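Long-range contacts in protein toll (Drosophila melanogaster, PDB 4LXR), which serves as the receptor for the cleaved, active form of spaetzle, signalling in dorsal-ventral patterning of the embryo and in antifungal immunity: residues Leu82-Asp93 with Met112-Leu122; Arg183-Gly191 with Leu206-Ala217. All blocks are in the same frame, centred on the assembly; numbering follows the deposited sequence.

Contact 1. Residues Leu82-Asp93 with Met112-Leu122; sequences LPGHTPIASILD and MNITRQHLDRL. With NAG (2-acetamido-2-deoxy-beta-D-glucopyranose), chain I.
Leu-82 and His-118 meet at one end of this contact. CB of Leu-82 lies 3.6 Å from CE1 of the imidazole and also touches CG of Met-112. Its chi1 of -69° sets CG beside the backbone N; from there CD2 makes an off-centre CH-pi contact 4.3 Å from the His-118 ring centroid, while CD1 runs to the backbone of Ile-114, 3.5 Å from its N. A branched aliphatic residue suits this place because it covers a ring and a length of loop backbone at once.

His-118 is held by more than packing. Its NE2 donates to Gly-84 O at 2.8 Å, in the carbonyl plane, and OG1 of Thr-115 lies over the ring face opposite Leu-82. Its own carbonyl accepts Ile-88 N at 3.0 Å and a water that also joins Ala-89 N and Asp-120 O.

At the other end Arg-121, bent at chi3 (-62°), lays one guanidinium face on CB of Ala-89, whose small size permits the approach. NH2 donates almost straight (166°) and in plane to Ser-90 OG at 2.8 Å. Its salt bridge to Asp-93 OD2, 2.7 Å on the syn side, is tilted and less straight. A second water links NE to Asp-93 OD1, helping to fix the group's rotation.

Asn-113 carries an N-linked sugar on ND2, and its OD1 accepts His-137 N. A short helix and its preceding loop, packed on a loop with a 3-10 turn beside parallel strands 74-78, 102-106 and 127-131, are consistent with adjacent coils of a leucine-rich-repeat solenoid, ahead of the first assigned repeat.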
loop_
_atom_site.group_PDB
_atom_site.type_symbol
_atom_site.label_atom_id
_atom_site.label_comp_id
_atom_site.label_asym_id
_atom_site.label_seq_id
_atom_site.Cartn_x
_atom_site.Cartn_y
_atom_site.Cartn_z
ATOM N N LEU A 82 -11.948 -39.896 -23.734
ATOM C CA LEU A 82 -12.139 -41.205 -23.132
ATOM C C LEU A 82 -11.821 -42.254 -24.188
ATOM O O LEU A 82 -12.315 -42.187 -25.324
ATOM C CB LEU A 82 -13.557 -41.358 -22.576
ATOM C CG LEU A 82 -13.763 -40.451 -21.358
ATOM C CD1 LEU A 82 -15.255 -40.342 -20.971
ATOM C CD2 LEU A 82 -12.909 -40.941 -20.187
ATOM N N PRO A 83 -10.982 -43.230 -23.818
ATOM C CA PRO A 83 -10.357 -44.137 -24.784
ATOM C C PRO A 83 -11.250 -45.296 -25.242
ATOM O O PRO A 83 -10.809 -46.446 -25.242
ATOM C CB PRO A 83 -9.145 -44.660 -24.011
ATOM C CG PRO A 83 -9.557 -44.614 -22.601
ATOM C CD PRO A 83 -10.454 -43.423 -22.457
ATOM N N GLY A 84 -12.481 -44.999 -25.637
ATOM C CA GLY A 84 -13.393 -46.031 -26.117
ATOM C C GLY A 84 -13.694 -47.141 -25.110
ATOM O O GLY A 84 -13.953 -46.889 -23.933
ATOM N N HIS A 85 -13.654 -48.380 -25.579
ATOM C CA HIS A 85 -13.902 -49.535 -24.727
ATOM C C HIS A 85 -12.602 -50.078 -24.145
ATOM O O HIS A 85 -12.458 -51.277 -23.935
ATOM C CB HIS A 85 -14.627 -50.610 -25.530
ATOM C CG HIS A 85 -15.951 -50.159 -26.059
ATOM N ND1 HIS A 85 -16.842 -49.428 -25.298
ATOM C CD2 HIS A 85 -16.526 -50.307 -27.275
ATOM C CE1 HIS A 85 -17.917 -49.163 -26.019
ATOM N NE2 HIS A 85 -17.751 -49.685 -27.222
ATOM N N THR A 86 -11.666 -49.169 -23.895
ATOM C CA THR A 86 -10.350 -49.483 -23.367
ATOM C C THR A 86 -10.177 -48.811 -21.994
ATOM O O THR A 86 -10.558 -47.665 -21.816
ATOM C CB THR A 86 -9.280 -48.945 -24.342
ATOM O OG1 THR A 86 -9.334 -49.695 -25.562
ATOM C CG2 THR A 86 -7.882 -49.013 -23.742
ATOM N N PRO A 87 -9.614 -49.528 -21.013
ATOM C CA PRO A 87 -9.368 -48.892 -19.708
ATOM C C PRO A 87 -8.315 -47.757 -19.799
ATOM O O PRO A 87 -7.388 -47.841 -20.612
ATOM C CB PRO A 87 -8.842 -50.042 -18.849
ATOM C CG PRO A 87 -9.497 -51.342 -19.521
ATOM C CD PRO A 87 -9.458 -51.003 -20.993
ATOM N N ILE A 88 -8.465 -46.718 -18.976
ATOM C CA ILE A 88 -7.484 -45.625 -18.922
ATOM C C ILE A 88 -6.166 -46.225 -18.458
ATOM O O ILE A 88 -5.097 -45.759 -18.855
ATOM C CB ILE A 88 -7.956 -44.457 -18.014
ATOM C CG1 ILE A 88 -9.159 -43.754 -18.648
ATOM C CG2 ILE A 88 -6.834 -43.389 -17.774
ATOM C CD1 ILE A 88 -9.965 -42.872 -17.682
ATOM N N ALA A 89 -6.249 -47.304 -17.670
ATOM C CA ALA A 89 -5.045 -47.985 -17.180
ATOM C C ALA A 89 -4.140 -48.438 -18.331
ATOM O O ALA A 89 -2.924 -48.498 -18.180
ATOM C CB ALA A 89 -5.415 -49.182 -16.300
ATOM N N SER A 90 -4.737 -48.758 -19.479
ATOM C CA SER A 90 -3.959 -49.141 -20.651
ATOM C C SER A 90 -3.113 -47.994 -21.227
ATOM O O SER A 90 -2.002 -48.219 -21.700
ATOM C CB SER A 90 -4.869 -49.741 -21.720
ATOM O OG SER A 90 -5.314 -51.023 -21.311
ATOM N N ILE A 91 -3.628 -46.772 -21.193
ATOM C CA ILE A 91 -2.797 -45.619 -21.551
ATOM C C ILE A 91 -1.636 -45.486 -20.560
ATOM O O ILE A 91 -0.474 -45.334 -20.960
ATOM C CB ILE A 91 -3.611 -44.308 -21.599
ATOM C CG1 ILE A 91 -4.553 -44.327 -22.801
ATOM C CG2 ILE A 91 -2.680 -43.102 -21.679
ATOM C CD1 ILE A 91 -5.805 -43.510 -22.596
ATOM N N LEU A 92 -1.948 -45.589 -19.269
ATOM C CA LEU A 92 -0.927 -45.490 -18.228
ATOM C C LEU A 92 0.116 -46.625 -18.308
ATOM O O LEU A 92 1.323 -46.374 -18.124
ATOM C CB LEU A 92 -1.564 -45.392 -16.832
ATOM C CG LEU A 92 -2.642 -44.312 -16.632
ATOM C CD1 LEU A 92 -3.016 -44.129 -15.166
ATOM C CD2 LEU A 92 -2.247 -42.983 -17.244
ATOM N N ASP A 93 -0.331 -47.853 -18.590
ATOM C CA ASP A 93 0.602 -48.967 -18.801
ATOM C C ASP A 93 1.572 -48.637 -19.931
ATOM O O ASP A 93 2.766 -48.864 -19.808
ATOM C CB ASP A 93 -0.105 -50.282 -19.160
ATOM C CG ASP A 93 -1.053 -50.769 -18.073
ATOM O OD1 ASP A 93 -0.888 -50.372 -16.906
ATOM O OD2 ASP A 93 -1.973 -51.550 -18.395
ATOM N N MET A 112 -17.399 -39.535 -25.747
ATOM C CA MET A 112 -18.351 -40.521 -25.236
ATOM C C MET A 112 -18.614 -40.228 -23.748
ATOM O O MET A 112 -17.974 -39.351 -23.151
ATOM C CB MET A 112 -17.780 -41.938 -25.380
ATOM C CG MET A 112 -16.582 -42.215 -24.452
ATOM S SD MET A 112 -15.726 -43.792 -24.749
ATOM C CE MET A 112 -16.932 -44.994 -24.110
ATOM N N ASN A 113 -19.562 -40.947 -23.158
ATOM C CA ASN A 113 -19.787 -40.921 -21.702
ATOM C C ASN A 113 -18.750 -41.792 -20.989
ATOM O O ASN A 113 -18.276 -42.782 -21.549
ATOM C CB ASN A 113 -21.200 -41.448 -21.376
ATOM C CG ASN A 113 -22.320 -40.524 -21.877
ATOM O OD1 ASN A 113 -22.258 -39.309 -21.686
ATOM N ND2 ASN A 113 -23.345 -41.104 -22.516
ATOM N N ILE A 114 -18.389 -41.444 -19.756
ATOM C CA ILE A 114 -17.478 -42.291 -18.980
ATOM C C ILE A 114 -18.136 -43.623 -18.587
ATOM O O ILE A 114 -19.351 -43.694 -18.394
ATOM C CB ILE A 114 -16.917 -41.519 -17.721
ATOM C CG1 ILE A 114 -15.621 -42.145 -17.201
ATOM C CG2 ILE A 114 -17.973 -41.390 -16.651
ATOM C CD1 ILE A 114 -14.921 -41.302 -16.100
ATOM N N THR A 115 -17.341 -44.686 -18.494
ATOM C CA THR A 115 -17.880 -45.986 -18.126
ATOM C C THR A 115 -17.072 -46.606 -16.998
ATOM O O THR A 115 -15.919 -46.235 -16.763
ATOM C CB THR A 115 -17.855 -47.002 -19.303
ATOM O OG1 THR A 115 -16.499 -47.371 -19.580
ATOM C CG2 THR A 115 -18.516 -46.440 -20.569
ATOM N N ARG A 116 -17.678 -47.590 -16.343
ATOM C CA ARG A 116 -17.000 -48.413 -15.356
ATOM C C ARG A 116 -15.730 -49.065 -15.927
ATOM O O ARG A 116 -14.693 -49.116 -15.262
ATOM C CB ARG A 116 -17.957 -49.484 -14.817
ATOM C CG ARG A 116 -17.346 -50.352 -13.746
ATOM C CD ARG A 116 -18.117 -51.653 -13.571
ATOM N NE ARG A 116 -17.803 -52.595 -14.646
ATOM C CZ ARG A 116 -18.547 -53.648 -14.980
ATOM N NH1 ARG A 116 -18.159 -54.437 -15.982
ATOM N NH2 ARG A 116 -19.676 -53.908 -14.325
ATOM N N GLN A 117 -15.805 -49.563 -17.155
ATOM C CA GLN A 117 -14.610 -50.115 -17.803
ATOM C C GLN A 117 -13.397 -49.166 -17.796
ATOM O O GLN A 117 -12.251 -49.602 -17.669
ATOM C CB GLN A 117 -14.927 -50.542 -19.238
ATOM C CG GLN A 117 -13.746 -51.204 -19.944
ATOM C CD GLN A 117 -14.102 -51.721 -21.327
ATOM O OE1 GLN A 117 -13.557 -52.726 -21.790
ATOM N NE2 GLN A 117 -15.017 -51.030 -21.995
ATOM N N HIS A 118 -13.644 -47.866 -17.901
ATOM C CA HIS A 118 -12.545 -46.897 -17.924
ATOM C C HIS A 118 -11.667 -46.963 -16.678
ATOM O O HIS A 118 -10.494 -46.570 -16.712
ATOM C CB HIS A 118 -13.082 -45.484 -18.153
ATOM C CG HIS A 118 -13.607 -45.267 -19.537
ATOM N ND1 HIS A 118 -14.654 -44.414 -19.816
ATOM C CD2 HIS A 118 -13.235 -45.807 -20.724
ATOM C CE1 HIS A 118 -14.888 -44.419 -21.117
ATOM N NE2 HIS A 118 -14.043 -45.255 -21.692
ATOM N N LEU A 119 -12.206 -47.498 -15.587
ATOM C CA LEU A 119 -11.433 -47.561 -14.349
ATOM C C LEU A 119 -10.929 -48.960 -14.009
ATOM O O LEU A 119 -10.386 -49.161 -12.925
ATOM C CB LEU A 119 -12.224 -46.969 -13.170
ATOM C CG LEU A 119 -12.500 -45.460 -13.192
ATOM C CD1 LEU A 119 -13.400 -45.091 -12.029
ATOM C CD2 LEU A 119 -11.185 -44.635 -13.124
ATOM N N ASP A 120 -11.107 -49.924 -14.922
ATOM C CA ASP A 120 -10.519 -51.256 -14.744
ATOM C C ASP A 120 -9.020 -51.138 -14.399
ATOM O O ASP A 120 -8.319 -50.285 -14.957
ATOM C CB ASP A 120 -10.677 -52.106 -16.011
ATOM C CG ASP A 120 -12.118 -52.604 -16.234
ATOM O OD1 ASP A 120 -12.996 -52.419 -15.359
ATOM O OD2 ASP A 120 -12.368 -53.203 -17.303
ATOM N N ARG A 121 -8.549 -51.980 -13.475
ATOM C CA ARG A 121 -7.155 -51.974 -13.002
ATOM C C ARG A 121 -6.730 -50.723 -12.192
ATOM O O ARG A 121 -5.588 -50.627 -11.740
ATOM C CB ARG A 121 -6.172 -52.268 -14.151
ATOM C CG ARG A 121 -6.620 -53.434 -15.048
ATOM C CD ARG A 121 -5.448 -54.031 -15.849
ATOM N NE ARG A 121 -4.829 -53.064 -16.762
ATOM C CZ ARG A 121 -5.288 -52.788 -17.984
ATOM N NH1 ARG A 121 -6.377 -53.393 -18.454
ATOM N NH2 ARG A 121 -4.665 -51.909 -18.745
ATOM N N LEU A 122 -7.649 -49.786 -11.980
ATOM C CA LEU A 122 -7.358 -48.632 -11.132
ATOM C C LEU A 122 -8.092 -48.651 -9.790
ATOM O O LEU A 122 -8.313 -47.591 -9.182
ATOM C CB LEU A 122 -7.632 -47.315 -11.880
ATOM C CG LEU A 122 -6.653 -47.146 -13.049
ATOM C CD1 LEU A 122 -6.925 -45.883 -13.858
ATOM C CD2 LEU A 122 -5.239 -47.156 -12.527
HETATM C C1 NAG I . -24.583 -40.348 -22.417
HETATM C C2 NAG I . -24.739 -40.074 -23.919
HETATM C C3 NAG I . -26.129 -39.497 -24.232
HETATM C C4 NAG I . -27.244 -40.303 -23.574
HETATM C C5 NAG I . -26.954 -40.507 -22.094
HETATM C C6 NAG I . -27.981 -41.380 -21.407
HETATM C C7 NAG I . -22.797 -39.445 -25.298
HETATM C C8 NAG I . -22.905 -40.808 -25.920
HETATM N N2 NAG I . -23.704 -39.153 -24.362
HETATM O O3 NAG I . -26.321 -39.483 -25.643
HETATM O O4 NAG I . -28.482 -39.611 -23.699
HETATM O O5 NAG I . -25.681 -41.152 -21.952
HETATM O O6 NAG I . -27.449 -42.643 -21.023
HETATM O O7 NAG I . -21.930 -38.642 -25.632
HETATM O O HOH W 1 -16.139 -48.540 -22.097
HETATM O O HOH W 2 -8.400 -47.863 -16.023
HETATM O O HOH W 3 -7.197 -53.877 -20.984
HETATM O O HOH W 4 -2.703 -51.772 -15.259
#

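Contact 2. Residues Arg183-Gly191 with Leu206-Ala217; sequences RQMPRGIFG and LHNLTKHDFEGA
Arg-183 meets Leu-206 through its backbone: CD2 of the leucine sits 3.6 Å from the arginine's carbonyl carbon, and a water passes from Arg-183 O to Asn-208 N. The Arg-183 guanidinium turns to Lys-181 O instead. Next, the amide of Gln-184 lies loosely beside that of Asn-208, their planes 17° apart. Met-185 goes inward. With CG anti to its N (chi1 -165°) and two further bends in the chain, its CE reaches Phe-214 CE1 at 3.4 Å and Leu-209 CD2 at 3.8 Å, a winding path that a flexible thioether can follow. Its backbone N donates to a water lying 2.6 Å from Asp-213 OD2, an oxygen that also accepts Thr-210 N.

Arg-187 pairs with Asp-213 in a salt bridge, but the arginine is poorly ordered and its exact placing is doubtful. Past it, Phe-190 fills the gap between the coils. Ala-217 CB stands over one ring face, 3.8 Å from the centroid in a CH-pi contact, Ile-189 CG1 covers the other, and Asp-213 O meets the edge 3.3 Å from CE2. Gly-216 suits its place because at its backbone angles a CB would be pressed against the carbonyl O of Glu-215. Replacing Phe-190 by an alanine removes the ring, which would probably open a gap beneath Ala-217 and deprive Phe-214 of a neighbour.

No direct hydrogen bond crosses between 183-191 and 206-217. Mainly apolar side chains, with a charge pair of uncertain geometry, hold these neighbouring leucine-rich repeats together, and waters bridge backbone groups and the Asp-213 carboxylate, so cohesion here rests mainly on fit.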
loop_
_atom_site.group_PDB
_atom_site.type_symbol
_atom_site.label_atom_id
_atom_site.label_comp_id
_atom_site.label_asym_id
_atom_site.label_seq_id
_atom_site.Cartn_x
_atom_site.Cartn_y
_atom_site.Cartn_z
ATOM N N ARG A 183 -30.398 -31.593 -6.864
ATOM C CA ARG A 183 -31.631 -31.052 -6.278
ATOM C C ARG A 183 -31.996 -31.739 -4.975
ATOM O O ARG A 183 -32.708 -31.171 -4.135
ATOM C CB ARG A 183 -32.807 -31.248 -7.222
ATOM C CG ARG A 183 -32.678 -30.572 -8.544
ATOM C CD ARG A 183 -32.852 -31.571 -9.677
ATOM N NE ARG A 183 -33.397 -30.895 -10.846
ATOM C CZ ARG A 183 -32.678 -30.210 -11.729
ATOM N NH1 ARG A 183 -31.355 -30.126 -11.597
ATOM N NH2 ARG A 183 -33.287 -29.626 -12.757
ATOM N N GLN A 184 -31.552 -32.987 -4.840
ATOM C CA GLN A 184 -31.873 -33.794 -3.676
ATOM C C GLN A 184 -30.631 -34.532 -3.186
ATOM O O GLN A 184 -29.791 -34.938 -3.983
ATOM C CB GLN A 184 -32.982 -34.831 -4.009
ATOM C CG GLN A 184 -34.240 -34.244 -4.657
ATOM C CD GLN A 184 -35.029 -33.350 -3.702
ATOM O OE1 GLN A 184 -34.844 -33.414 -2.482
ATOM N NE2 GLN A 184 -35.913 -32.508 -4.256
ATOM N N MET A 185 -30.535 -34.718 -1.871
ATOM C CA MET A 185 -29.581 -35.664 -1.315
ATOM C C MET A 185 -29.971 -37.087 -1.711
ATOM O O MET A 185 -31.113 -37.497 -1.524
ATOM C CB MET A 185 -29.551 -35.559 0.212
ATOM C CG MET A 185 -28.343 -36.240 0.841
ATOM S SD MET A 185 -26.859 -35.260 0.536
ATOM C CE MET A 185 -27.322 -33.763 1.396
ATOM N N PRO A 186 -29.019 -37.848 -2.262
ATOM C CA PRO A 186 -29.251 -39.281 -2.492
ATOM C C PRO A 186 -29.592 -39.965 -1.172
ATOM O O PRO A 186 -29.008 -39.629 -0.150
ATOM C CB PRO A 186 -27.897 -39.775 -3.027
ATOM C CG PRO A 186 -27.259 -38.561 -3.600
ATOM C CD PRO A 186 -27.679 -37.425 -2.696
ATOM N N ARG A 187 -30.535 -40.898 -1.186
ATOM C CA ARG A 187 -30.988 -41.522 0.047
ATOM C C ARG A 187 -30.164 -42.741 0.427
ATOM O O ARG A 187 -29.661 -43.456 -0.443
ATOM C CB ARG A 187 -32.459 -41.924 -0.065
ATOM C CG ARG A 187 -33.420 -40.752 -0.119
ATOM C CD ARG A 187 -33.347 -39.883 1.130
ATOM N NE ARG A 187 -34.552 -39.065 1.266
ATOM C CZ ARG A 187 -34.716 -38.104 2.170
ATOM N NH1 ARG A 187 -33.745 -37.827 3.021
ATOM N NH2 ARG A 187 -35.849 -37.414 2.221
ATOM N N GLY A 188 -30.058 -42.973 1.735
ATOM C CA GLY A 188 -29.398 -44.144 2.292
ATOM C C GLY A 188 -27.955 -44.375 1.852
ATOM O O GLY A 188 -27.553 -45.516 1.634
ATOM N N ILE A 189 -27.169 -43.315 1.724
ATOM C CA ILE A 189 -25.793 -43.481 1.247
ATOM C C ILE A 189 -24.752 -43.507 2.367
ATOM O O ILE A 189 -23.716 -44.159 2.251
ATOM C CB ILE A 189 -25.401 -42.399 0.211
ATOM C CG1 ILE A 189 -25.348 -41.014 0.861
ATOM C CG2 ILE A 189 -26.364 -42.422 -0.975
ATOM C CD1 ILE A 189 -24.986 -39.906 -0.116
ATOM N N PHE A 190 -25.042 -42.814 3.459
ATOM C CA PHE A 190 -24.058 -42.641 4.523
ATOM C C PHE A 190 -23.665 -43.937 5.246
ATOM O O PHE A 190 -22.530 -44.084 5.717
ATOM C CB PHE A 190 -24.545 -41.584 5.496
ATOM C CG PHE A 190 -24.646 -40.222 4.887
ATOM C CD1 PHE A 190 -23.498 -39.492 4.597
ATOM C CD2 PHE A 190 -25.881 -39.670 4.597
ATOM C CE1 PHE A 190 -23.592 -38.238 4.038
ATOM C CE2 PHE A 190 -25.985 -38.425 4.033
ATOM C CZ PHE A 190 -24.831 -37.700 3.756
ATOM N N GLY A 191 -24.591 -44.887 5.302
ATOM C CA GLY A 191 -24.289 -46.207 5.841
ATOM C C GLY A 191 -23.244 -46.923 5.000
ATOM O O GLY A 191 -22.609 -47.866 5.455
ATOM N N LEU A 206 -29.871 -27.421 -3.941
ATOM C CA LEU A 206 -30.485 -28.207 -2.872
ATOM C C LEU A 206 -31.468 -27.365 -2.057
ATOM O O LEU A 206 -31.152 -26.896 -0.964
ATOM C CB LEU A 206 -29.393 -28.789 -1.962
ATOM C CG LEU A 206 -28.433 -29.784 -2.623
ATOM C CD1 LEU A 206 -27.176 -29.930 -1.765
ATOM C CD2 LEU A 206 -29.111 -31.160 -2.854
ATOM N N HIS A 207 -32.662 -27.191 -2.611
ATOM C CA HIS A 207 -33.696 -26.340 -2.044
ATOM C C HIS A 207 -34.672 -27.091 -1.139
ATOM O O HIS A 207 -35.725 -26.565 -0.805
ATOM C CB HIS A 207 -34.503 -25.706 -3.185
ATOM C CG HIS A 207 -33.662 -24.963 -4.171
ATOM N ND1 HIS A 207 -34.108 -24.629 -5.430
ATOM C CD2 HIS A 207 -32.401 -24.473 -4.072
ATOM C CE1 HIS A 207 -33.161 -23.964 -6.066
ATOM N NE2 HIS A 207 -32.112 -23.861 -5.267
ATOM N N ASN A 208 -34.351 -28.323 -0.763
ATOM C CA ASN A 208 -35.299 -29.124 0.013
ATOM C C ASN A 208 -34.628 -30.028 1.044
ATOM O O ASN A 208 -35.071 -31.139 1.270
ATOM C CB ASN A 208 -36.183 -29.961 -0.921
ATOM C CG ASN A 208 -37.111 -29.102 -1.781
ATOM O OD1 ASN A 208 -36.921 -28.986 -2.997
ATOM N ND2 ASN A 208 -38.121 -28.502 -1.152
ATOM N N LEU A 209 -33.555 -29.551 1.658
ATOM C CA LEU A 209 -32.843 -30.337 2.650
ATOM C C LEU A 209 -33.704 -30.486 3.895
ATOM O O LEU A 209 -34.301 -29.515 4.367
ATOM C CB LEU A 209 -31.500 -29.679 3.003
ATOM C CG LEU A 209 -30.423 -29.674 1.931
ATOM C CD1 LEU A 209 -29.224 -28.879 2.441
ATOM C CD2 LEU A 209 -30.005 -31.104 1.520
ATOM N N THR A 210 -33.802 -31.721 4.382
ATOM C CA THR A 210 -34.488 -32.034 5.626
ATOM C C THR A 210 -33.610 -32.973 6.453
ATOM O O THR A 210 -32.623 -33.540 5.947
ATOM C CB THR A 210 -35.883 -32.703 5.391
ATOM O OG1 THR A 210 -35.737 -33.838 4.525
ATOM C CG2 THR A 210 -36.856 -31.728 4.755
ATOM N N LYS A 211 -33.986 -33.127 7.718
ATOM C CA LYS A 211 -33.249 -33.924 8.696
ATOM C C LYS A 211 -32.930 -35.332 8.193
ATOM O O LYS A 211 -31.798 -35.802 8.307
ATOM C CB LYS A 211 -34.050 -33.957 10.002
ATOM C CG LYS A 211 -33.706 -35.050 10.977
ATOM C CD LYS A 211 -34.607 -34.924 12.219
ATOM C CE LYS A 211 -34.537 -36.169 13.102
ATOM N NZ LYS A 211 -35.155 -35.972 14.453
ATOM N N HIS A 212 -33.910 -35.979 7.584
ATOM C CA HIS A 212 -33.736 -37.335 7.078
ATOM C C HIS A 212 -32.628 -37.463 6.034
ATOM O O HIS A 212 -32.088 -38.557 5.830
ATOM C CB HIS A 212 -35.061 -37.864 6.505
ATOM C CG HIS A 212 -35.019 -39.313 6.115
ATOM N ND1 HIS A 212 -34.902 -40.332 7.037
ATOM C CD2 HIS A 212 -35.076 -39.911 4.900
ATOM C CE1 HIS A 212 -34.893 -41.493 6.407
ATOM N NE2 HIS A 212 -34.998 -41.267 5.110
ATOM N N ASP A 213 -32.291 -36.358 5.371
ATOM C CA ASP A 213 -31.259 -36.372 4.341
ATOM C C ASP A 213 -29.900 -36.800 4.915
ATOM O O ASP A 213 -29.065 -37.383 4.209
ATOM C CB ASP A 213 -31.145 -35.000 3.640
ATOM C CG ASP A 213 -32.256 -34.754 2.613
ATOM O OD1 ASP A 213 -32.884 -35.730 2.154
ATOM O OD2 ASP A 213 -32.490 -33.578 2.244
ATOM N N PHE A 214 -29.682 -36.532 6.197
ATOM C CA PHE A 214 -28.389 -36.838 6.803
ATOM C C PHE A 214 -28.462 -37.993 7.797
ATOM O O PHE A 214 -27.589 -38.150 8.647
ATOM C CB PHE A 214 -27.794 -35.591 7.466
ATOM C CG PHE A 214 -27.688 -34.418 6.539
ATOM C CD1 PHE A 214 -26.712 -34.383 5.563
ATOM C CD2 PHE A 214 -28.579 -33.366 6.629
ATOM C CE1 PHE A 214 -26.622 -33.307 4.699
ATOM C CE2 PHE A 214 -28.484 -32.283 5.772
ATOM C CZ PHE A 214 -27.517 -32.259 4.805
ATOM N N GLU A 215 -29.498 -38.813 7.679
ATOM C CA GLU A 215 -29.612 -39.999 8.532
ATOM C C GLU A 215 -28.404 -40.931 8.378
ATOM O O GLU A 215 -28.052 -41.354 7.273
ATOM C CB GLU A 215 -30.907 -40.748 8.228
ATOM C CG GLU A 215 -30.954 -42.137 8.775
ATOM C CD GLU A 215 -32.179 -42.879 8.293
ATOM O OE1 GLU A 215 -32.041 -43.725 7.383
ATOM O OE2 GLU A 215 -33.281 -42.601 8.817
ATOM N N GLY A 216 -27.769 -41.249 9.495
ATOM C CA GLY A 216 -26.594 -42.100 9.457
ATOM C C GLY A 216 -25.275 -41.354 9.295
ATOM O O GLY A 216 -24.216 -41.966 9.291
ATOM N N ALA A 217 -25.323 -40.031 9.179
ATOM C CA ALA A 217 -24.104 -39.259 8.890
ATOM C C ALA A 217 -23.336 -38.798 10.135
ATOM O O ALA A 217 -22.839 -37.683 10.174
ATOM C CB ALA A 217 -24.435 -38.070 7.995
HETATM O O HOH W 5 -32.669 -30.393 -1.597
HETATM O O HOH W 6 -34.439 -28.946 -4.835
HETATM O O HOH W 7 -32.568 -33.247 -0.320
HETATM O O HOH W 8 -33.359 -36.508 -0.453
HETATM O O HOH W 9 -29.061 -39.680 2.618
#

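Overall arrangement
From the N terminus, the chain leaves strand 74-78, passes through 82-93, whose last half begins helix 88-94, and forms strand 102-106 before 112-122 returns to close the loop of contact 1. It then adds strands 127-131, 151-155 and 174-176 to the parallel array. Contact 2 closes the second loop, with 183-191 and 206-217 on either side of strand 198-200. The loops follow in series, neither nesting nor crossing. The centres of contacts 1 and 2 are about 31 Å apart, and the two do not touch. Contact 2 ties repeats 2 and 3 of the extracellular leucine-rich-repeat solenoid; contact 1 probably does the same for coils before the first assigned repeat.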